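Local coordinates for protein DynE7 (Micromonospora chersina, PDB 2XEM) that acts as a hot-dog fold thioesterase in the biosynthesis of the enediyne antitumour agent dynemicin and binds a conjugated polyene methyl ketone, at residues G26-Q37 against C67-S76. Numbering follows the deposited sequence.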
loop_
_atom_site.group_PDB
_atom_site.type_symbol
_atom_site.label_atom_id
_atom_site.label_comp_id
_atom_site.label_asym_id
_atom_site.label_seq_id
_atom_site.Cartn_x
_atom_site.Cartn_y
_atom_site.Cartn_z
ATOM N N GLY D 26 -11.994 5.652 9.893
ATOM C CA GLY D 26 -11.521 7.023 10.058
ATOM C C GLY D 26 -10.116 7.146 10.618
ATOM O O GLY D 26 -9.551 8.243 10.654
ATOM N N ASN D 27 -9.530 6.031 11.045
ATOM C CA ASN D 27 -8.176 5.985 11.624
ATOM C C ASN D 27 -7.152 5.386 10.663
ATOM O O ASN D 27 -7.515 4.938 9.570
ATOM C CB ASN D 27 -8.174 5.185 12.956
ATOM C CG ASN D 27 -8.875 3.847 12.913
ATOM O OD1 ASN D 27 -9.879 3.672 13.581
ATOM N ND2 ASN D 27 -8.413 2.894 12.119
ATOM N N VAL D 28 -5.868 5.375 11.071
ATOM C CA VAL D 28 -4.791 4.720 10.327
ATOM C C VAL D 28 -5.008 3.209 10.396
ATOM O O VAL D 28 -5.112 2.650 11.495
ATOM C CB VAL D 28 -3.371 5.123 10.816
ATOM C CG1 VAL D 28 -2.280 4.377 10.045
ATOM C CG2 VAL D 28 -3.168 6.630 10.697
ATOM N N TYR D 29 -5.123 2.563 9.223
ATOM C CA TYR D 29 -5.222 1.112 9.154
ATOM C C TYR D 29 -3.976 0.467 9.803
ATOM O O TYR D 29 -2.848 0.890 9.512
ATOM C CB TYR D 29 -5.399 0.657 7.700
ATOM C CG TYR D 29 -5.781 -0.803 7.615
ATOM C CD1 TYR D 29 -4.832 -1.775 7.294
ATOM C CD2 TYR D 29 -7.072 -1.225 7.928
ATOM C CE1 TYR D 29 -5.170 -3.123 7.254
ATOM C CE2 TYR D 29 -7.413 -2.569 7.912
ATOM C CZ TYR D 29 -6.474 -3.508 7.528
ATOM O OH TYR D 29 -6.865 -4.812 7.424
ATOM N N PHE D 30 -4.177 -0.566 10.660
ATOM C CA PHE D 30 -3.109 -1.068 11.551
ATOM C C PHE D 30 -1.807 -1.461 10.814
ATOM O O PHE D 30 -0.718 -1.218 11.336
ATOM C CB PHE D 30 -3.609 -2.246 12.436
ATOM C CG PHE D 30 -3.663 -3.569 11.686
ATOM C CD1 PHE D 30 -2.604 -4.477 11.761
ATOM C CD2 PHE D 30 -4.770 -3.898 10.900
ATOM C CE1 PHE D 30 -2.636 -5.679 11.038
ATOM C CE2 PHE D 30 -4.813 -5.112 10.197
ATOM C CZ PHE D 30 -3.750 -5.998 10.278
ATOM N N ALA D 31 -1.931 -2.070 9.611
ATOM C CA ALA D 31 -0.758 -2.614 8.903
ATOM C C ALA D 31 0.258 -1.529 8.452
ATOM O O ALA D 31 1.433 -1.844 8.275
ATOM C CB ALA D 31 -1.213 -3.436 7.715
ATOM N N HIS D 32 -0.200 -0.270 8.260
ATOM C CA HIS D 32 0.692 0.860 7.955
ATOM C C HIS D 32 1.777 1.119 8.970
ATOM O O HIS D 32 2.880 1.518 8.593
ATOM C CB HIS D 32 -0.086 2.141 7.572
ATOM C CG HIS D 32 -0.983 1.905 6.386
ATOM N ND1 HIS D 32 -0.472 1.532 5.156
ATOM C CD2 HIS D 32 -2.331 1.929 6.304
ATOM C CE1 HIS D 32 -1.514 1.372 4.360
ATOM N NE2 HIS D 32 -2.656 1.583 5.014
ATOM N N TYR D 33 1.496 0.865 10.251
ATOM C CA TYR D 33 2.485 1.012 11.328
ATOM C C TYR D 33 3.712 0.116 11.099
ATOM O O TYR D 33 4.830 0.487 11.474
ATOM C CB TYR D 33 1.841 0.705 12.683
ATOM C CG TYR D 33 0.860 1.758 13.152
ATOM C CD1 TYR D 33 1.211 2.670 14.142
ATOM C CD2 TYR D 33 -0.447 1.807 12.645
ATOM C CE1 TYR D 33 0.285 3.586 14.634
ATOM C CE2 TYR D 33 -1.373 2.731 13.118
ATOM C CZ TYR D 33 -1.006 3.612 14.120
ATOM O OH TYR D 33 -1.923 4.507 14.599
ATOM N N LEU D 34 3.504 -1.052 10.493
ATOM C CA LEU D 34 4.608 -1.958 10.131
ATOM C C LEU D 34 5.393 -1.451 8.951
ATOM O O LEU D 34 6.600 -1.564 8.991
ATOM C CB LEU D 34 4.123 -3.422 9.906
ATOM C CG LEU D 34 3.727 -4.203 11.184
ATOM C CD1 LEU D 34 4.778 -4.085 12.284
ATOM C CD2 LEU D 34 2.328 -3.783 11.706
ATOM N N HIS D 35 4.736 -0.859 7.915
ATOM C CA HIS D 35 5.445 -0.186 6.825
ATOM C C HIS D 35 6.379 0.872 7.368
ATOM O O HIS D 35 7.506 0.975 6.901
ATOM C CB HIS D 35 4.481 0.486 5.813
ATOM C CG HIS D 35 3.758 -0.477 4.956
ATOM N ND1 HIS D 35 4.158 -0.721 3.682
ATOM C CD2 HIS D 35 2.635 -1.178 5.211
ATOM C CE1 HIS D 35 3.302 -1.598 3.198
ATOM N NE2 HIS D 35 2.378 -1.913 4.100
ATOM N N TRP D 36 5.905 1.657 8.366
ATOM C CA TRP D 36 6.655 2.756 8.951
ATOM C C TRP D 36 7.951 2.319 9.637
ATOM O O TRP D 36 8.892 3.104 9.674
ATOM C CB TRP D 36 5.791 3.557 9.919
ATOM C CG TRP D 36 4.567 4.190 9.321
ATOM C CD1 TRP D 36 4.273 4.352 7.990
ATOM C CD2 TRP D 36 3.469 4.740 10.045
ATOM N NE1 TRP D 36 3.048 4.944 7.848
ATOM C CE2 TRP D 36 2.528 5.199 9.094
ATOM C CE3 TRP D 36 3.187 4.900 11.423
ATOM C CZ2 TRP D 36 1.334 5.808 9.468
ATOM C CZ3 TRP D 36 1.975 5.466 11.795
ATOM C CH2 TRP D 36 1.072 5.928 10.827
ATOM N N GLN D 37 7.999 1.081 10.161
ATOM C CA GLN D 37 9.239 0.464 10.689
ATOM C C GLN D 37 10.277 0.337 9.581
ATOM O O GLN D 37 11.446 0.652 9.802
ATOM C CB GLN D 37 8.945 -0.925 11.270
ATOM C CG GLN D 37 8.140 -0.862 12.547
ATOM C CD GLN D 37 7.908 -2.214 13.170
ATOM O OE1 GLN D 37 8.362 -3.248 12.693
ATOM N NE2 GLN D 37 7.182 -2.230 14.263
ATOM N N CYS D 67 8.302 -9.300 13.423
ATOM C CA CYS D 67 7.896 -7.946 13.763
ATOM C C CYS D 67 6.653 -8.006 14.659
ATOM O O CYS D 67 5.970 -9.033 14.725
ATOM C CB CYS D 67 7.641 -7.122 12.508
ATOM S SG CYS D 67 6.193 -7.664 11.573
ATOM N N HIS D 68 6.385 -6.897 15.348
ATOM C CA HIS D 68 5.356 -6.799 16.374
ATOM C C HIS D 68 4.899 -5.341 16.457
ATOM O O HIS D 68 5.704 -4.426 16.238
ATOM C CB HIS D 68 5.913 -7.267 17.732
ATOM C CG HIS D 68 4.836 -7.547 18.736
ATOM N ND1 HIS D 68 4.379 -6.564 19.599
ATOM C CD2 HIS D 68 4.102 -8.671 18.928
ATOM C CE1 HIS D 68 3.406 -7.129 20.301
ATOM N NE2 HIS D 68 3.202 -8.394 19.930
ATOM N N ALA D 69 3.618 -5.128 16.746
ATOM C CA ALA D 69 3.092 -3.811 17.099
ATOM C C ALA D 69 2.021 -3.940 18.160
ATOM O O ALA D 69 1.271 -4.911 18.152
ATOM C CB ALA D 69 2.540 -3.083 15.869
ATOM N N ASP D 70 2.017 -2.999 19.132
ATOM C CA ASP D 70 0.954 -2.808 20.129
ATOM C C ASP D 70 0.321 -1.453 19.868
ATOM O O ASP D 70 1.048 -0.464 19.759
ATOM C CB ASP D 70 1.546 -2.832 21.549
ATOM C CG ASP D 70 2.009 -4.212 21.956
ATOM O OD1 ASP D 70 1.148 -5.069 22.228
ATOM O OD2 ASP D 70 3.231 -4.436 22.006
ATOM N N PHE D 71 -0.997 -1.389 19.783
ATOM C CA PHE D 71 -1.714 -0.151 19.400
ATOM C C PHE D 71 -2.452 0.426 20.610
ATOM O O PHE D 71 -3.130 -0.322 21.321
ATOM C CB PHE D 71 -2.698 -0.425 18.234
ATOM C CG PHE D 71 -2.027 -1.093 17.047
ATOM C CD1 PHE D 71 -1.392 -0.331 16.068
ATOM C CD2 PHE D 71 -1.992 -2.487 16.935
ATOM C CE1 PHE D 71 -0.762 -0.940 14.977
ATOM C CE2 PHE D 71 -1.362 -3.100 15.838
ATOM C CZ PHE D 71 -0.759 -2.316 14.859
ATOM N N TYR D 72 -2.291 1.737 20.862
ATOM C CA TYR D 72 -2.826 2.368 22.081
ATOM C C TYR D 72 -3.862 3.455 21.795
ATOM O O TYR D 72 -4.848 3.561 22.507
ATOM C CB TYR D 72 -1.699 2.921 22.984
ATOM C CG TYR D 72 -0.604 1.920 23.309
ATOM C CD1 TYR D 72 -0.904 0.674 23.864
ATOM C CD2 TYR D 72 0.731 2.227 23.086
ATOM C CE1 TYR D 72 0.110 -0.252 24.166
ATOM C CE2 TYR D 72 1.745 1.318 23.392
ATOM C CZ TYR D 72 1.434 0.081 23.925
ATOM O OH TYR D 72 2.455 -0.785 24.225
ATOM N N ALA D 73 -3.620 4.280 20.793
ATOM C CA ALA D 73 -4.510 5.382 20.433
ATOM C C ALA D 73 -4.530 5.522 18.920
ATOM O O ALA D 73 -3.512 5.273 18.275
ATOM C CB ALA D 73 -4.030 6.678 21.089
ATOM N N GLU D 74 -5.661 5.944 18.370
ATOM C CA GLU D 74 -5.847 6.086 16.925
ATOM C C GLU D 74 -5.028 7.239 16.309
ATOM O O GLU D 74 -4.918 8.318 16.903
ATOM C CB GLU D 74 -7.342 6.223 16.606
ATOM C CG GLU D 74 -8.075 4.897 16.759
ATOM C CD GLU D 74 -9.586 4.946 16.833
ATOM O OE1 GLU D 74 -10.158 4.181 17.644
ATOM O OE2 GLU D 74 -10.202 5.722 16.066
ATOM N N GLY D 75 -4.438 6.969 15.147
ATOM C CA GLY D 75 -3.847 7.992 14.291
ATOM C C GLY D 75 -4.873 8.466 13.266
ATOM O O GLY D 75 -5.826 7.747 12.953
ATOM N N SER D 76 -4.706 9.678 12.756
ATOM C CA SER D 76 -5.627 10.295 11.809
ATOM C C SER D 76 -4.830 10.923 10.650
ATOM O O SER D 76 -3.656 11.231 10.824
ATOM C CB SER D 76 -6.427 11.404 12.494
ATOM O OG SER D 76 -7.235 10.902 13.548
HETATM O O HOH W 1 -4.608 4.159 14.068
HETATM O O HOH W 2 -2.553 3.011 17.205
#
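Phe71 drives its ring edge into the face of Tyr33 in a T-shaped stack, with centroids 5.2 Å apart and planes at 83°. Its CE1 does the touching, 3.6 Å from Tyr33 CD2 and above the rim of the phenol ring, not its centre. One face of the Phe71 ring receives the CB of Phe30, a CH-pi contact with CB 4.2 Å from the centroid. With chi1 at 79°, Phe30 CG sits between its own backbone N and carbonyl carbon, and the ring is carried away from the strand; the side chain of Phe30 lies about 6 Å from the bound polyene. Next to Tyr33 on helix 32-48, Leu34 lays CD1 against Cys67 SG (3.9 Å) and CD2 against Ala69 CB. The extended chain of Gln37 brings NE2 to His68 O for a weak hydrogen bond of 3.3 Å; the main partner of this amide nitrogen is the hydroxyl of Tyr101.

At the loop end, Val28 N donates to Gly75 O (3.0 Å), approaching from above the carbonyl plane, while Val28 CG2 packs on the Gly75 backbone. Two waters tie the loops together: one links Val28 O, Gly75 N and Tyr33 OH, the other Tyr33 OH and Ala73 O. The hydroxyl of the buried Tyr33 is thus held by both waters, the first in the plane of the ring, which anchors the outer end of the phenol.

Behind this shell, Trp36 CZ3 covers the opposite face of Tyr33, and the ring of Tyr101 meets Tyr33 edge-to-face. Residues 67-70 pair antiparallel with a strand of the second subunit, continuing the sheet across the interface. The long helix 32-48 lying against a curved antiparallel sheet, at an angle of 128° between helix 32-37 and strand 67-71, is the sausage-in-bun layout of the hot-dog thioesterase fold.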